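Local coordinates for MaoC family protein (Mycobacterium tuberculosis H37Rv, PDB 3KHP), which probably dehydrates (3R)-3-hydroxyacyl thioesters, or hydrates the corresponding enoyl thioesters, as a double hot-dog protein of the MaoC and hydratase 2 families, at residues A[209-214]-A[220-225]; A[233-238]-A[259-264]. All coordinates share one frame; numbering follows the deposited sequence.

Contact 1 of 2, residues A[209-214]-A[220-225]; sequences NPLHSD and QLAGFP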
loop_
_atom_site.group_PDB
_atom_site.type_symbol
_atom_site.label_atom_id
_atom_site.label_comp_id
_atom_site.label_asym_id
_atom_site.label_seq_id
_atom_site.Cartn_x
_atom_site.Cartn_y
_atom_site.Cartn_z
ATOM N N ASN A 209 -10.222 -8.969 -0.589
ATOM C CA ASN A 209 -11.015 -9.865 -1.415
ATOM C C ASN A 209 -10.228 -10.278 -2.655
ATOM O O ASN A 209 -9.753 -9.449 -3.375
ATOM C CB ASN A 209 -12.342 -9.224 -1.815
ATOM C CG ASN A 209 -13.274 -10.218 -2.572
ATOM O OD1 ASN A 209 -12.892 -10.773 -3.609
ATOM N ND2 ASN A 209 -14.459 -10.497 -2.001
ATOM N N PRO A 210 -10.098 -11.576 -2.912
ATOM C CA PRO A 210 -9.168 -11.991 -3.963
ATOM C C PRO A 210 -9.655 -11.749 -5.378
ATOM O O PRO A 210 -8.909 -11.932 -6.333
ATOM C CB PRO A 210 -8.986 -13.476 -3.713
ATOM C CG PRO A 210 -10.172 -13.875 -2.935
ATOM C CD PRO A 210 -10.503 -12.708 -2.073
ATOM N N LEU A 211 -10.880 -11.333 -5.523
ATOM C CA LEU A 211 -11.353 -10.828 -6.809
ATOM C C LEU A 211 -10.366 -9.759 -7.391
ATOM O O LEU A 211 -10.221 -9.619 -8.591
ATOM C CB LEU A 211 -12.723 -10.225 -6.564
ATOM C CG LEU A 211 -13.451 -9.437 -7.638
ATOM C CD1 LEU A 211 -13.621 -10.290 -8.870
ATOM C CD2 LEU A 211 -14.793 -8.991 -7.019
ATOM N N HIS A 212 -9.692 -9.020 -6.525
ATOM C CA HIS A 212 -8.837 -7.945 -6.979
ATOM C C HIS A 212 -7.363 -8.308 -7.051
ATOM O O HIS A 212 -6.587 -7.511 -7.555
ATOM C CB HIS A 212 -9.022 -6.700 -6.079
ATOM C CG HIS A 212 -10.444 -6.376 -5.796
ATOM N ND1 HIS A 212 -11.309 -5.935 -6.769
ATOM C CD2 HIS A 212 -11.169 -6.461 -4.659
ATOM C CE1 HIS A 212 -12.507 -5.737 -6.241
ATOM N NE2 HIS A 212 -12.457 -6.061 -4.959
ATOM N N SER A 213 -6.971 -9.489 -6.547
ATOM C CA SER A 213 -5.553 -9.844 -6.397
ATOM C C SER A 213 -5.085 -11.222 -6.907
ATOM O O SER A 213 -3.867 -11.425 -7.103
ATOM C CB SER A 213 -5.165 -9.709 -4.940
ATOM O OG SER A 213 -5.908 -10.600 -4.143
ATOM N N ASP A 214 -6.021 -12.142 -7.151
ATOM C CA ASP A 214 -5.705 -13.511 -7.542
ATOM C C ASP A 214 -6.342 -13.824 -8.868
ATOM O O ASP A 214 -7.539 -13.874 -8.970
ATOM C CB ASP A 214 -6.254 -14.463 -6.506
ATOM C CG ASP A 214 -5.895 -15.899 -6.790
ATOM O OD1 ASP A 214 -5.042 -16.195 -7.684
ATOM O OD2 ASP A 214 -6.479 -16.736 -6.114
ATOM N N GLN A 220 -11.946 -18.028 -12.093
ATOM C CA GLN A 220 -12.595 -19.292 -11.810
ATOM C C GLN A 220 -13.904 -19.115 -11.034
ATOM O O GLN A 220 -14.854 -19.890 -11.231
ATOM C CB GLN A 220 -11.654 -20.225 -11.031
ATOM C CG GLN A 220 -10.448 -20.666 -11.816
ATOM C CD GLN A 220 -10.691 -21.999 -12.479
ATOM O OE1 GLN A 220 -10.650 -23.041 -11.825
ATOM N NE2 GLN A 220 -10.986 -21.970 -13.771
ATOM N N LEU A 221 -13.962 -18.128 -10.162
ATOM C CA LEU A 221 -15.199 -17.812 -9.448
ATOM C C LEU A 221 -15.949 -16.621 -9.975
ATOM O O LEU A 221 -17.168 -16.624 -9.909
ATOM C CB LEU A 221 -14.943 -17.663 -7.935
ATOM C CG LEU A 221 -14.701 -19.102 -7.443
ATOM C CD1 LEU A 221 -13.584 -19.221 -6.525
ATOM C CD2 LEU A 221 -15.979 -19.667 -6.863
ATOM N N ALA A 222 -15.261 -15.627 -10.538
ATOM C CA ALA A 222 -15.928 -14.357 -10.904
ATOM C C ALA A 222 -16.014 -14.134 -12.404
ATOM O O ALA A 222 -16.789 -13.315 -12.847
ATOM C CB ALA A 222 -15.237 -13.169 -10.209
ATOM N N GLY A 223 -15.234 -14.846 -13.197
ATOM C CA GLY A 223 -15.448 -14.860 -14.650
ATOM C C GLY A 223 -14.701 -13.823 -15.487
ATOM O O GLY A 223 -15.012 -13.677 -16.686
ATOM N N PHE A 224 -13.706 -13.146 -14.877
ATOM C CA PHE A 224 -12.982 -12.057 -15.501
ATOM C C PHE A 224 -11.632 -12.542 -16.037
ATOM O O PHE A 224 -10.990 -13.418 -15.444
ATOM C CB PHE A 224 -12.681 -10.939 -14.483
ATOM C CG PHE A 224 -13.887 -10.199 -13.979
ATOM C CD1 PHE A 224 -14.544 -9.292 -14.777
ATOM C CD2 PHE A 224 -14.336 -10.388 -12.700
ATOM C CE1 PHE A 224 -15.649 -8.597 -14.301
ATOM C CE2 PHE A 224 -15.415 -9.721 -12.216
ATOM C CZ PHE A 224 -16.086 -8.815 -13.000
ATOM N N PRO A 225 -11.150 -11.919 -17.112
ATOM C CA PRO A 225 -9.879 -12.327 -17.690
ATOM C C PRO A 225 -8.730 -12.157 -16.720
ATOM O O PRO A 225 -7.724 -12.912 -16.767
ATOM C CB PRO A 225 -9.695 -11.350 -18.876
ATOM C CG PRO A 225 -11.076 -10.840 -19.179
ATOM C CD PRO A 225 -11.825 -10.861 -17.880
#
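In the hydratase 2 motif of this MaoC family protein, whose Asn-Pro-Leu-His run occupies the start of segment 209-214, Leu-211 meets Ala-222 and Phe-224 through a single methyl group. Its CD1 lies 3.6 Å from CB of Ala-222, and the same CD1 is 3.8 Å from CE2 of Phe-224, approaching the phenyl ring obliquely. The branch gets there because CG stands anti to the Leu-211 backbone N (chi1 172°), which carries CD1 toward Ala-222 and Phe-224 on the chain that follows helix 215-220. The area buried is small, 87 Å², and none of the three residues is fully enclosed.

The backbone at Leu-211 is held by the Asn-209 side chain. Asn-209 OD1 accepts from Leu-211 N at 2.8 Å, in the carbonyl plane, closing an Asx turn. Just beyond it, Pro-210 O takes two backbone donors, Ser-213 N and Asp-214 N. Leu-211 CG also rests over one face of the His-212 imidazole, 4.0 Å above the plane and toward its rim, while the other neighbours of that ring include His-230, which stacks on it. Asp-214 then caps the helix through OD1 to Trp-216 N, and its OD2 is hydrogen-bonded to His-67 N of the second subunit.

On the far side the helix has ended, and Gly-223, with a positive phi of 91°, turns the chain between Ala-222 and Phe-224 as both point toward the leucine. The result is a short helix with an N-cap aspartate and a glycine of positive phi just after its C-terminal end, attached to the loop that in hydratase 2 relatives carries the catalytic Asp and His, consistent with Asp-207 and His-212 here.

Contact 2 of 2, residues A[233-238]-A[259-264]; sequences CTYGVA and ARFTKP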
loop_
_atom_site.group_PDB
_atom_site.type_symbol
_atom_site.label_atom_id
_atom_site.label_comp_id
_atom_site.label_asym_id
_atom_site.label_seq_id
_atom_site.Cartn_x
_atom_site.Cartn_y
_atom_site.Cartn_z
ATOM N N CYS A 233 -11.390 1.933 -5.211
ATOM C CA CYS A 233 -10.127 2.488 -5.647
ATOM C C CYS A 233 -10.399 3.471 -6.791
ATOM O O CYS A 233 -9.950 4.612 -6.742
ATOM C CB CYS A 233 -9.160 1.410 -6.066
ATOM S SG CYS A 233 -7.591 2.068 -6.625
ATOM N N THR A 234 -11.169 3.028 -7.784
ATOM C CA THR A 234 -11.687 3.887 -8.830
ATOM C C THR A 234 -12.322 5.167 -8.286
ATOM O O THR A 234 -12.085 6.268 -8.788
ATOM C CB THR A 234 -12.728 3.126 -9.678
ATOM O OG1 THR A 234 -12.108 1.971 -10.253
ATOM C CG2 THR A 234 -13.254 3.935 -10.774
ATOM N N TYR A 235 -13.139 5.018 -7.268
ATOM C CA TYR A 235 -13.795 6.134 -6.614
ATOM C C TYR A 235 -12.778 7.105 -5.977
ATOM O O TYR A 235 -12.888 8.307 -6.131
ATOM C CB TYR A 235 -14.708 5.573 -5.563
ATOM C CG TYR A 235 -15.564 6.506 -4.766
ATOM C CD1 TYR A 235 -16.734 7.054 -5.307
ATOM C CD2 TYR A 235 -15.292 6.734 -3.426
ATOM C CE1 TYR A 235 -17.574 7.859 -4.539
ATOM C CE2 TYR A 235 -16.121 7.533 -2.660
ATOM C CZ TYR A 235 -17.269 8.080 -3.221
ATOM O OH TYR A 235 -18.131 8.827 -2.416
ATOM N N GLY A 236 -11.771 6.563 -5.319
ATOM C CA GLY A 236 -10.663 7.381 -4.810
ATOM C C GLY A 236 -9.864 8.087 -5.905
ATOM O O GLY A 236 -9.387 9.198 -5.701
ATOM N N VAL A 237 -9.720 7.448 -7.065
ATOM C CA VAL A 237 -8.984 8.055 -8.172
ATOM C C VAL A 237 -9.786 9.233 -8.715
ATOM O O VAL A 237 -9.258 10.335 -8.824
ATOM C CB VAL A 237 -8.657 7.080 -9.309
ATOM C CG1 VAL A 237 -8.020 7.836 -10.439
ATOM C CG2 VAL A 237 -7.710 5.923 -8.823
ATOM N N ALA A 238 -11.071 9.010 -8.996
ATOM C CA ALA A 238 -11.948 10.108 -9.393
ATOM C C ALA A 238 -11.895 11.194 -8.313
ATOM O O ALA A 238 -11.904 12.373 -8.630
ATOM C CB ALA A 238 -13.379 9.652 -9.619
ATOM N N ALA A 259 -21.257 8.640 -6.417
ATOM C CA ALA A 259 -21.254 8.091 -7.754
ATOM C C ALA A 259 -21.825 6.671 -7.793
ATOM O O ALA A 259 -21.838 5.978 -6.783
ATOM C CB ALA A 259 -19.855 8.123 -8.338
ATOM N N ARG A 260 -22.259 6.282 -8.980
ATOM C CA ARG A 260 -22.764 4.950 -9.273
ATOM C C ARG A 260 -21.736 4.108 -10.040
ATOM O O ARG A 260 -21.199 4.564 -11.023
ATOM C CB ARG A 260 -24.042 5.058 -10.101
ATOM C CG ARG A 260 -24.756 3.714 -10.338
ATOM C CD ARG A 260 -26.252 3.923 -10.671
ATOM N NE ARG A 260 -26.450 4.747 -11.854
ATOM C CZ ARG A 260 -26.465 4.310 -13.116
ATOM N NH1 ARG A 260 -26.273 3.034 -13.405
ATOM N NH2 ARG A 260 -26.682 5.166 -14.107
ATOM N N PHE A 261 -21.477 2.883 -9.580
ATOM C CA PHE A 261 -20.530 1.987 -10.221
ATOM C C PHE A 261 -21.172 1.209 -11.346
ATOM O O PHE A 261 -22.002 0.341 -11.084
ATOM C CB PHE A 261 -19.956 1.013 -9.192
ATOM C CG PHE A 261 -19.265 1.698 -8.065
ATOM C CD1 PHE A 261 -17.933 2.044 -8.169
ATOM C CD2 PHE A 261 -19.954 2.040 -6.931
ATOM C CE1 PHE A 261 -17.303 2.685 -7.154
ATOM C CE2 PHE A 261 -19.326 2.682 -5.893
ATOM C CZ PHE A 261 -18.001 3.018 -6.004
ATOM N N THR A 262 -20.773 1.488 -12.594
ATOM C CA THR A 262 -21.491 0.950 -13.744
ATOM C C THR A 262 -20.803 -0.236 -14.381
ATOM O O THR A 262 -21.454 -1.191 -14.799
ATOM C CB THR A 262 -21.721 2.026 -14.836
ATOM O OG1 THR A 262 -20.535 2.830 -15.025
ATOM C CG2 THR A 262 -22.942 2.920 -14.483
ATOM N N LYS A 263 -19.483 -0.151 -14.508
ATOM C CA LYS A 263 -18.687 -1.214 -15.097
ATOM C C LYS A 263 -17.331 -1.370 -14.414
ATOM O O LYS A 263 -16.828 -0.459 -13.766
ATOM C CB LYS A 263 -18.499 -0.957 -16.569
ATOM C CG LYS A 263 -19.784 -1.070 -17.349
ATOM C CD LYS A 263 -19.501 -1.035 -18.820
ATOM C CE LYS A 263 -20.772 -1.271 -19.651
ATOM N NZ LYS A 263 -20.418 -1.062 -21.113
ATOM N N PRO A 264 -16.758 -2.566 -14.506
ATOM C CA PRO A 264 -15.500 -2.799 -13.824
ATOM C C PRO A 264 -14.312 -2.127 -14.500
ATOM O O PRO A 264 -14.364 -1.809 -15.686
ATOM C CB PRO A 264 -15.349 -4.326 -13.850
ATOM C CG PRO A 264 -16.493 -4.850 -14.611
ATOM C CD PRO A 264 -17.239 -3.755 -15.230
#
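The 2.9 Å hydrogen bond from Val-237 N to Cys-233 O belongs to the helical turn that presents Tyr-235 to Ala-259 and Phe-261. A matching bond of the same length, Ala-238 N to Thr-234 O, continues the helix beside it. From this turn the tyrosine side chain leaves with CG anti to its backbone N (chi1 -177°) and heads for the sheet.

Its two ends do different work. At the root, Tyr-235 CB sits at the edge of the Phe-261 ring, near the ring plane and about equally close to CE1 and CZ, with the approach to CZ measuring 4.2 Å. Further out, Tyr-235 CE1 comes 4.2 Å from the backbone N of Ala-259, which lies at the edge of the tyrosine ring, and 4.4 Å from Ala-259 CB. These are loose van der Waals contacts rather than polar ones; the phenol OH is instead hydrogen-bonded to Ile-257 O, so the tyrosine spans from the helix to the backbone of strand 254-261.

This is the core of a hot-dog fold, in which helix 231-245 is the sausage and the curved antiparallel sheet the bun. Strand alternation sets the pattern: Ala-259 and Phe-261 both contribute to the helix-facing layer, whereas Arg-260 between them forms a salt bridge from NE to Asp-303 OD2. The phenylalanine reaches the helix by its tip, since its CB bond does not aim there; with CG anti to the carbonyl carbon (chi1 -59°), the ring swings toward Tyr-235. Strand 103-108 supplies Gln-104 and Ile-106 against the tyrosine, and Phe-285 of strand 282-289 touches both Ala-238 and Ala-259.

The two contacts follow one another along the chain: contact 1 closes at residue 225, and contact 2 opens on helix 231-245 a few residues later. Both belong to the MaoC-like part of the chain, yet their settings differ, with contact 1 at the surface and contact 2 in the buried helix-sheet core. Their centres are about 18 Å apart, but the segments themselves meet, since Phe-224 CE1 packs 3.9 Å from Pro-264 CG. The chain after the short helix 215-220 thus packs against the loop that leaves strand 254-261 of the hot-dog sheet, while segment 209-214 reaches the second subunit.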